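Local structure of lipoxygenase (Cyanothece sp., 5EK8) at residues W460-F471 against I552-R560; G26-A34 against V188-A196. The protein is a 9R-lipoxygenase with a non-heme iron, and probably inserts molecular oxygen into polyunsaturated fatty acids. All blocks are in the same frame, centred on the assembly; numbering follows the deposited sequence.

Contact 1 (W460-F471 against I552-R560)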
loop_
_atom_site.group_PDB
_atom_site.type_symbol
_atom_site.label_atom_id
_atom_site.label_comp_id
_atom_site.label_asym_id
_atom_site.label_seq_id
_atom_site.Cartn_x
_atom_site.Cartn_y
_atom_site.Cartn_z
ATOM N N TRP A 460 -4.819 15.584 -9.422
ATOM C CA TRP A 460 -3.773 16.338 -8.756
ATOM C C TRP A 460 -4.239 17.753 -8.467
ATOM O O TRP A 460 -3.991 18.278 -7.384
ATOM C CB TRP A 460 -2.500 16.359 -9.604
ATOM C CG TRP A 460 -1.331 16.993 -8.914
ATOM C CD1 TRP A 460 -0.805 18.224 -9.160
ATOM C CD2 TRP A 460 -0.549 16.426 -7.855
ATOM N NE1 TRP A 460 0.261 18.459 -8.326
ATOM C CE2 TRP A 460 0.440 17.370 -7.516
ATOM C CE3 TRP A 460 -0.589 15.213 -7.163
ATOM C CZ2 TRP A 460 1.380 17.138 -6.513
ATOM C CZ3 TRP A 460 0.342 14.984 -6.171
ATOM C CH2 TRP A 460 1.315 15.942 -5.854
ATOM N N GLN A 461 -4.914 18.372 -9.432
ATOM C CA GLN A 461 -5.429 19.724 -9.230
ATOM C C GLN A 461 -6.521 19.730 -8.167
ATOM O O GLN A 461 -6.619 20.670 -7.363
ATOM C CB GLN A 461 -5.949 20.308 -10.544
ATOM C CG GLN A 461 -4.981 21.289 -11.204
ATOM C CD GLN A 461 -3.565 20.735 -11.322
ATOM O OE1 GLN A 461 -3.305 19.812 -12.098
ATOM N NE2 GLN A 461 -2.644 21.297 -10.543
ATOM N N ILE A 462 -7.332 18.674 -8.151
ATOM C CA ILE A 462 -8.319 18.517 -7.083
ATOM C C ILE A 462 -7.644 18.481 -5.707
ATOM O O ILE A 462 -8.053 19.187 -4.778
ATOM C CB ILE A 462 -9.158 17.244 -7.264
ATOM C CG1 ILE A 462 -9.983 17.327 -8.546
ATOM C CG2 ILE A 462 -10.084 17.049 -6.079
ATOM C CD1 ILE A 462 -10.771 16.077 -8.828
ATOM N N LEU A 463 -6.603 17.661 -5.591
ATOM C CA LEU A 463 -5.835 17.555 -4.353
ATOM C C LEU A 463 -5.199 18.887 -3.974
ATOM O O LEU A 463 -5.106 19.224 -2.802
ATOM C CB LEU A 463 -4.753 16.477 -4.473
ATOM C CG LEU A 463 -5.254 15.047 -4.700
ATOM C CD1 LEU A 463 -4.138 14.047 -4.468
ATOM C CD2 LEU A 463 -6.461 14.731 -3.822
ATOM N N THR A 464 -4.767 19.648 -4.971
ATOM C CA THR A 464 -4.188 20.957 -4.717
ATOM C C THR A 464 -5.212 21.889 -4.082
ATOM O O THR A 464 -4.949 22.486 -3.029
ATOM C CB THR A 464 -3.656 21.585 -6.002
ATOM O OG1 THR A 464 -2.686 20.710 -6.589
ATOM C CG2 THR A 464 -3.017 22.925 -5.701
ATOM N N GLU A 465 -6.379 22.002 -4.721
ATOM C CA GLU A 465 -7.482 22.795 -4.176
ATOM C C GLU A 465 -7.809 22.370 -2.748
ATOM O O GLU A 465 -7.898 23.201 -1.836
ATOM C CB GLU A 465 -8.733 22.657 -5.042
ATOM C CG GLU A 465 -8.631 23.249 -6.433
ATOM C CD GLU A 465 -9.925 23.084 -7.226
ATOM O OE1 GLU A 465 -11.009 23.367 -6.667
ATOM O OE2 GLU A 465 -9.859 22.660 -8.403
ATOM N N TYR A 466 -7.975 21.063 -2.568
ATOM C CA TYR A 466 -8.314 20.495 -1.270
ATOM C C TYR A 466 -7.304 20.876 -0.195
ATOM O O TYR A 466 -7.677 21.420 0.841
ATOM C CB TYR A 466 -8.419 18.974 -1.373
ATOM C CG TYR A 466 -8.484 18.263 -0.040
ATOM C CD1 TYR A 466 -9.468 18.578 0.897
ATOM C CD2 TYR A 466 -7.570 17.266 0.277
ATOM C CE1 TYR A 466 -9.529 17.927 2.115
ATOM C CE2 TYR A 466 -7.625 16.609 1.487
ATOM C CZ TYR A 466 -8.605 16.940 2.404
ATOM O OH TYR A 466 -8.650 16.274 3.609
ATOM N N VAL A 467 -6.031 20.593 -0.455
ATOM C CA VAL A 467 -4.958 20.848 0.501
ATOM C C VAL A 467 -4.872 22.327 0.858
ATOM O O VAL A 467 -4.791 22.683 2.037
ATOM C CB VAL A 467 -3.591 20.383 -0.041
ATOM C CG1 VAL A 467 -2.463 20.835 0.876
ATOM C CG2 VAL A 467 -3.570 18.877 -0.208
ATOM N N ASP A 468 -4.887 23.184 -0.161
ATOM C CA ASP A 468 -4.863 24.628 0.063
ATOM C C ASP A 468 -6.007 25.056 0.979
ATOM O O ASP A 468 -5.795 25.752 1.980
ATOM C CB ASP A 468 -4.945 25.385 -1.265
ATOM C CG ASP A 468 -3.617 25.442 -1.990
ATOM O OD1 ASP A 468 -2.568 25.442 -1.317
ATOM O OD2 ASP A 468 -3.619 25.499 -3.236
ATOM N N ALA A 469 -7.218 24.622 0.638
ATOM C CA ALA A 469 -8.405 24.961 1.418
ATOM C C ALA A 469 -8.280 24.514 2.871
ATOM O O ALA A 469 -8.473 25.307 3.796
ATOM C CB ALA A 469 -9.634 24.347 0.787
ATOM N N PHE A 470 -7.948 23.241 3.060
ATOM C CA PHE A 470 -7.824 22.658 4.392
ATOM C C PHE A 470 -6.811 23.416 5.233
ATOM O O PHE A 470 -7.096 23.798 6.371
ATOM C CB PHE A 470 -7.427 21.184 4.295
ATOM C CG PHE A 470 -7.411 20.469 5.618
ATOM C CD1 PHE A 470 -6.268 20.457 6.406
ATOM C CD2 PHE A 470 -8.535 19.793 6.065
ATOM C CE1 PHE A 470 -6.251 19.796 7.618
ATOM C CE2 PHE A 470 -8.529 19.128 7.276
ATOM C CZ PHE A 470 -7.386 19.130 8.056
ATOM N N PHE A 471 -5.626 23.626 4.667
ATOM C CA PHE A 471 -4.565 24.347 5.356
ATOM C C PHE A 471 -5.020 25.742 5.750
ATOM O O PHE A 471 -4.706 26.218 6.841
ATOM C CB PHE A 471 -3.313 24.429 4.483
ATOM C CG PHE A 471 -2.362 23.285 4.681
ATOM C CD1 PHE A 471 -1.146 23.480 5.313
ATOM C CD2 PHE A 471 -2.689 22.010 4.246
ATOM C CE1 PHE A 471 -0.269 22.429 5.498
ATOM C CE2 PHE A 471 -1.819 20.954 4.429
ATOM C CZ PHE A 471 -0.606 21.164 5.054
ATOM N N ILE A 552 5.450 25.057 5.547
ATOM C CA ILE A 552 4.045 24.829 5.242
ATOM C C ILE A 552 3.894 24.272 3.829
ATOM O O ILE A 552 3.167 23.304 3.621
ATOM C CB ILE A 552 3.214 26.122 5.385
ATOM C CG1 ILE A 552 3.108 26.541 6.856
ATOM C CG2 ILE A 552 1.823 25.933 4.812
ATOM C CD1 ILE A 552 2.162 25.682 7.674
ATOM N N ASP A 553 4.591 24.870 2.865
ATOM C CA ASP A 553 4.542 24.380 1.488
ATOM C C ASP A 553 5.063 22.950 1.387
ATOM O O ASP A 553 4.502 22.124 0.660
ATOM C CB ASP A 553 5.337 25.297 0.561
ATOM C CG ASP A 553 4.656 26.634 0.348
ATOM O OD1 ASP A 553 3.422 26.709 0.540
ATOM O OD2 ASP A 553 5.356 27.605 -0.014
ATOM N N ASN A 554 6.135 22.668 2.118
ATOM C CA ASN A 554 6.666 21.315 2.231
ATOM C C ASN A 554 5.602 20.331 2.691
ATOM O O ASN A 554 5.401 19.280 2.077
ATOM C CB ASN A 554 7.847 21.282 3.203
ATOM C CG ASN A 554 9.160 21.648 2.546
ATOM O OD1 ASN A 554 9.226 21.880 1.338
ATOM N ND2 ASN A 554 10.220 21.709 3.344
ATOM N N LEU A 555 4.921 20.686 3.778
ATOM C CA LEU A 555 3.879 19.840 4.340
ATOM C C LEU A 555 2.731 19.635 3.354
ATOM O O LEU A 555 2.255 18.517 3.183
ATOM C CB LEU A 555 3.353 20.436 5.645
ATOM C CG LEU A 555 2.421 19.514 6.432
ATOM C CD1 LEU A 555 3.112 18.180 6.704
ATOM C CD2 LEU A 555 1.983 20.175 7.730
ATOM N N LYS A 556 2.300 20.713 2.706
ATOM C CA LYS A 556 1.248 20.639 1.695
ATOM C C LYS A 556 1.627 19.670 0.579
ATOM O O LYS A 556 0.798 18.876 0.126
ATOM C CB LYS A 556 0.963 22.028 1.115
ATOM C CG LYS A 556 0.367 23.006 2.111
ATOM C CD LYS A 556 0.724 24.436 1.754
ATOM C CE LYS A 556 -0.244 25.025 0.752
ATOM N NZ LYS A 556 -1.504 25.464 1.401
ATOM N N GLN A 557 2.882 19.730 0.144
ATOM C CA GLN A 557 3.345 18.850 -0.925
ATOM C C GLN A 557 3.375 17.392 -0.478
ATOM O O GLN A 557 2.964 16.498 -1.220
ATOM C CB GLN A 557 4.731 19.280 -1.421
ATOM C CG GLN A 557 5.419 18.268 -2.340
ATOM C CD GLN A 557 4.596 17.911 -3.577
ATOM O OE1 GLN A 557 3.712 18.660 -3.994
ATOM N NE2 GLN A 557 4.890 16.757 -4.169
ATOM N N CYS A 558 3.861 17.158 0.737
ATOM C CA CYS A 558 3.909 15.808 1.284
ATOM C C CYS A 558 2.493 15.231 1.384
ATOM O O CYS A 558 2.249 14.066 1.054
ATOM C CB CYS A 558 4.593 15.811 2.653
ATOM S SG CYS A 558 4.876 14.174 3.373
ATOM N N CYS A 559 1.563 16.068 1.825
ATOM C CA CYS A 559 0.163 15.683 1.938
ATOM C C CYS A 559 -0.431 15.317 0.579
ATOM O O CYS A 559 -1.104 14.287 0.443
ATOM C CB CYS A 559 -0.635 16.810 2.587
ATOM S SG CYS A 559 -0.302 17.023 4.361
ATOM N N ARG A 560 -0.172 16.160 -0.420
ATOM C CA ARG A 560 -0.567 15.874 -1.800
ATOM C C ARG A 560 -0.032 14.524 -2.271
ATOM O O ARG A 560 -0.757 13.724 -2.863
ATOM C CB ARG A 560 -0.070 16.968 -2.748
ATOM C CG ARG A 560 -0.937 18.208 -2.810
ATOM C CD ARG A 560 -0.494 19.111 -3.954
ATOM N NE ARG A 560 0.858 19.641 -3.772
ATOM C CZ ARG A 560 1.136 20.813 -3.206
ATOM N NH1 ARG A 560 0.157 21.587 -2.758
ATOM N NH2 ARG A 560 2.394 21.215 -3.089
#
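Q557 OE1 lies at the edge of the W460 ring, 3.8 Å from its CZ2, and is gripped by two nitrogens of R560. NH2 of R560 meets OE1 of Q557 at 3.0 Å in the carbonyl plane, on a lone pair, whereas NE comes in tilted from that plane. The guanidinium is thus held side-on and presents its own edge to W460, with the guanidinium and indole planes 67° apart. Outside the pair, Q557 NE2 bonds to the backbone oxygens of W437 and W440, so both ends of the amide are fixed. R560 CD rests off-centre over one face of the indole, and the aliphatic stem of R560 fills a hole formed by W460, L463, T464 and V467.

About three turns further along helix 460-471, F471 is the reciprocal knob, seated among I552, L555, K556 and C559. K556 CG stands over the middle of its ring, 3.4 Å from the centroid; L555 CG and C559 SG lie at the ring edge. Bends at chi3 and chi4 (86° and 79°) fold the rest of K556 round, and its NZ forms a salt bridge of 2.9 Å with OD1 of D468, on the anti lone pair.

Knobs-into-holes packing of this kind brings the segment axes to within 10.0 Å and fastens helix 451-473 to helix 549-574, the long helix that carries the iron ligands H570 and N574.

Contact 2 (G26-A34 against V188-A196); sequences GRKLIEEKA and VGRKFQAYA
R27 lays its aliphatic stem over one face of the F192 ring, while I30 and E31 come to the edge of that ring. The closest carbon of the arginine is CG, 3.5 Å from F192 CE1; CD sits above the face, offset toward the rim. Beyond it the chain turns, and the guanidinium plane stands almost perpendicular to the ring (89°), too distant for more than a weak cation-pi attraction. Its NH1 instead pairs with D22. E31 crosses the phenyl at about a right angle, bringing CG to 3.7 Å from F192 CZ.

I30 is the central knob, seated among V188, K191, F192 and Y195. With CG1 anti to the carbonyl carbon (chi1 -68°) and the chain extended from there, the I30 side chain slides past F192 in the opposite direction, and CD1 reaches Y195 CE2 at 3.7 Å. The other branch, CG2, meets V188 CG1 and K191 CD, each at 3.8 Å. I21 of helix 2-21 also touches I30 and Y195. Toward the C-terminal end of segment 26-34, A34 CB packs on V188 CG1, 3.6 Å away.

K33 and K191 cross at about a right angle, their NZ atoms 4.5 Å apart; the salt bridge of K191 to D185 probably eases the repulsion. The pair illustrates how two nearly antiparallel surface helices can associate mainly through hydrocarbon: methyls, an aromatic ring and the stems of charged residues provide the cohesion, and the charged ends of R27 and K191 find their partners, D22 and D185, outside the two segments.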
loop_
_atom_site.group_PDB
_atom_site.type_symbol
_atom_site.label_atom_id
_atom_site.label_comp_id
_atom_site.label_asym_id
_atom_site.label_seq_id
_atom_site.Cartn_x
_atom_site.Cartn_y
_atom_site.Cartn_z
ATOM N N GLY A 26 -18.592 -16.933 12.316
ATOM C CA GLY A 26 -17.505 -16.047 11.962
ATOM C C GLY A 26 -17.888 -14.589 12.082
ATOM O O GLY A 26 -17.139 -13.797 12.651
ATOM N N ARG A 27 -19.054 -14.233 11.554
ATOM C CA ARG A 27 -19.478 -12.839 11.560
ATOM C C ARG A 27 -19.707 -12.323 12.976
ATOM O O ARG A 27 -19.341 -11.188 13.288
ATOM C CB ARG A 27 -20.735 -12.655 10.706
ATOM C CG ARG A 27 -20.422 -12.541 9.214
ATOM C CD ARG A 27 -21.579 -11.975 8.411
ATOM N NE ARG A 27 -22.361 -13.030 7.777
ATOM C CZ ARG A 27 -21.968 -13.708 6.704
ATOM N NH1 ARG A 27 -20.791 -13.444 6.146
ATOM N NH2 ARG A 27 -22.751 -14.652 6.191
ATOM N N LYS A 28 -20.289 -13.155 13.836
ATOM C CA LYS A 28 -20.454 -12.782 15.237
ATOM C C LYS A 28 -19.094 -12.511 15.889
ATOM O O LYS A 28 -18.906 -11.475 16.538
ATOM C CB LYS A 28 -21.211 -13.867 16.008
ATOM C CG LYS A 28 -21.409 -13.554 17.488
ATOM C CD LYS A 28 -22.520 -14.401 18.090
ATOM C CE LYS A 28 -22.725 -14.102 19.570
ATOM N NZ LYS A 28 -21.566 -14.530 20.405
ATOM N N LEU A 29 -18.147 -13.428 15.700
ATOM C CA LEU A 29 -16.823 -13.245 16.294
ATOM C C LEU A 29 -16.131 -11.984 15.795
ATOM O O LEU A 29 -15.528 -11.254 16.578
ATOM C CB LEU A 29 -15.938 -14.460 16.023
ATOM C CG LEU A 29 -16.259 -15.679 16.888
ATOM C CD1 LEU A 29 -15.151 -16.709 16.772
ATOM C CD2 LEU A 29 -16.488 -15.279 18.344
ATOM N N ILE A 30 -16.219 -11.735 14.492
ATOM C CA ILE A 30 -15.625 -10.545 13.897
ATOM C C ILE A 30 -16.229 -9.278 14.486
ATOM O O ILE A 30 -15.514 -8.409 14.988
ATOM C CB ILE A 30 -15.812 -10.522 12.368
ATOM C CG1 ILE A 30 -14.986 -11.625 11.710
ATOM C CG2 ILE A 30 -15.417 -9.170 11.806
ATOM C CD1 ILE A 30 -15.127 -11.671 10.204
ATOM N N GLU A 31 -17.554 -9.189 14.429
ATOM C CA GLU A 31 -18.268 -8.014 14.912
ATOM C C GLU A 31 -17.978 -7.736 16.383
ATOM O O GLU A 31 -17.816 -6.580 16.790
ATOM C CB GLU A 31 -19.773 -8.182 14.690
ATOM C CG GLU A 31 -20.193 -8.097 13.229
ATOM C CD GLU A 31 -21.681 -8.350 13.022
ATOM O OE1 GLU A 31 -22.225 -9.298 13.631
ATOM O OE2 GLU A 31 -22.310 -7.599 12.245
ATOM N N GLU A 32 -17.900 -8.791 17.185
ATOM C CA GLU A 32 -17.653 -8.595 18.604
ATOM C C GLU A 32 -16.206 -8.185 18.839
ATOM O O GLU A 32 -15.944 -7.308 19.658
ATOM C CB GLU A 32 -18.027 -9.846 19.394
ATOM C CG GLU A 32 -19.518 -9.876 19.715
ATOM C CD GLU A 32 -20.006 -11.211 20.237
ATOM O OE1 GLU A 32 -19.162 -12.065 20.583
ATOM O OE2 GLU A 32 -21.241 -11.398 20.295
ATOM N N LYS A 33 -15.283 -8.785 18.089
ATOM C CA LYS A 33 -13.881 -8.367 18.103
ATOM C C LYS A 33 -13.772 -6.873 17.850
ATOM O O LYS A 33 -12.998 -6.173 18.502
ATOM C CB LYS A 33 -13.078 -9.134 17.052
ATOM C CG LYS A 33 -11.578 -8.876 17.075
ATOM C CD LYS A 33 -10.897 -9.697 15.985
ATOM C CE LYS A 33 -9.394 -9.823 16.210
ATOM N NZ LYS A 33 -8.784 -10.884 15.351
ATOM N N ALA A 34 -14.563 -6.393 16.897
ATOM C CA ALA A 34 -14.620 -4.969 16.598
ATOM C C ALA A 34 -15.203 -4.162 17.752
ATOM O O ALA A 34 -14.740 -3.057 18.038
ATOM C CB ALA A 34 -15.429 -4.733 15.346
ATOM N N VAL A 188 -15.188 -3.798 9.763
ATOM C CA VAL A 188 -15.857 -5.094 9.677
ATOM C C VAL A 188 -16.367 -5.352 8.260
ATOM O O VAL A 188 -16.455 -6.499 7.819
ATOM C CB VAL A 188 -17.030 -5.199 10.668
ATOM C CG1 VAL A 188 -16.523 -5.532 12.061
ATOM C CG2 VAL A 188 -17.829 -3.913 10.673
ATOM N N GLY A 189 -16.693 -4.275 7.552
ATOM C CA GLY A 189 -17.132 -4.368 6.172
ATOM C C GLY A 189 -16.042 -4.902 5.263
ATOM O O GLY A 189 -16.267 -5.839 4.501
ATOM N N ARG A 190 -14.864 -4.290 5.347
ATOM C CA ARG A 190 -13.683 -4.719 4.602
ATOM C C ARG A 190 -13.391 -6.206 4.838
ATOM O O ARG A 190 -13.144 -6.968 3.891
ATOM C CB ARG A 190 -12.487 -3.840 5.001
ATOM C CG ARG A 190 -11.109 -4.385 4.670
ATOM C CD ARG A 190 -10.917 -4.598 3.177
ATOM N NE ARG A 190 -9.607 -5.169 2.873
ATOM C CZ ARG A 190 -9.223 -6.396 3.217
ATOM N NH1 ARG A 190 -8.012 -6.830 2.895
ATOM N NH2 ARG A 190 -10.045 -7.196 3.886
ATOM N N LYS A 191 -13.453 -6.614 6.104
ATOM C CA LYS A 191 -13.298 -8.016 6.481
ATOM C C LYS A 191 -14.343 -8.915 5.812
ATOM O O LYS A 191 -14.005 -9.934 5.205
ATOM C CB LYS A 191 -13.391 -8.170 8.001
ATOM C CG LYS A 191 -12.245 -7.548 8.778
ATOM C CD LYS A 191 -12.141 -8.163 10.167
ATOM C CE LYS A 191 -10.944 -7.616 10.947
ATOM N NZ LYS A 191 -10.758 -8.326 12.260
ATOM N N PHE A 192 -15.610 -8.523 5.925
ATOM C CA PHE A 192 -16.717 -9.300 5.376
ATOM C C PHE A 192 -16.604 -9.475 3.864
ATOM O O PHE A 192 -16.775 -10.578 3.343
ATOM C CB PHE A 192 -18.050 -8.641 5.724
ATOM C CG PHE A 192 -18.444 -8.794 7.163
ATOM C CD1 PHE A 192 -17.818 -9.728 7.970
ATOM C CD2 PHE A 192 -19.441 -8.007 7.708
ATOM C CE1 PHE A 192 -18.180 -9.872 9.299
ATOM C CE2 PHE A 192 -19.811 -8.147 9.035
ATOM C CZ PHE A 192 -19.181 -9.082 9.831
ATOM N N GLN A 193 -16.312 -8.382 3.164
ATOM C CA GLN A 193 -16.098 -8.439 1.722
ATOM C C GLN A 193 -14.949 -9.383 1.388
ATOM O O GLN A 193 -15.045 -10.194 0.457
ATOM C CB GLN A 193 -15.810 -7.049 1.153
ATOM C CG GLN A 193 -17.013 -6.135 1.117
ATOM C CD GLN A 193 -16.891 -5.085 0.035
ATOM O OE1 GLN A 193 -16.012 -5.169 -0.827
ATOM N NE2 GLN A 193 -17.772 -4.085 0.070
ATOM N N ALA A 194 -13.871 -9.285 2.157
ATOM C CA ALA A 194 -12.724 -10.155 1.923
ATOM C C ALA A 194 -13.119 -11.625 2.011
ATOM O O ALA A 194 -12.889 -12.401 1.077
ATOM C CB ALA A 194 -11.607 -9.848 2.909
ATOM N N TYR A 195 -13.730 -11.996 3.132
ATOM C CA TYR A 195 -14.055 -13.393 3.390
ATOM C C TYR A 195 -15.114 -13.909 2.423
ATOM O O TYR A 195 -15.117 -15.086 2.066
ATOM C CB TYR A 195 -14.502 -13.568 4.843
ATOM C CG TYR A 195 -13.362 -13.375 5.821
ATOM C CD1 TYR A 195 -12.155 -14.044 5.641
ATOM C CD2 TYR A 195 -13.475 -12.502 6.899
ATOM C CE1 TYR A 195 -11.098 -13.870 6.518
ATOM C CE2 TYR A 195 -12.420 -12.318 7.785
ATOM C CZ TYR A 195 -11.231 -13.005 7.588
ATOM O OH TYR A 195 -10.174 -12.829 8.459
ATOM N N ALA A 196 -15.995 -13.020 1.980
ATOM C CA ALA A 196 -17.016 -13.388 1.010
ATOM C C ALA A 196 -16.381 -13.717 -0.336
ATOM O O ALA A 196 -16.607 -14.798 -0.900
ATOM C CB ALA A 196 -18.026 -12.269 0.860
#

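Overall arrangement
Contacts 1 and 2 have no helix in common and do not touch: their centres are 35 Å apart and their nearest atoms about 21 Å. Both segments of contact 2 precede those of contact 1 in the chain. Neither reaches the iron: the L463 side chain is about 12 Å from that of H570, and that of Y195 about 11 Å from that of I668. Contact 2 ties the N-terminal helix 24-36 to the start of helix 188-214 across a strand-rich region that probably corresponds to the PLAT domain, whereas contact 1, joining 451-473 to 549-574, is internal to the helical body, whose helix 549-574 supplies iron ligands.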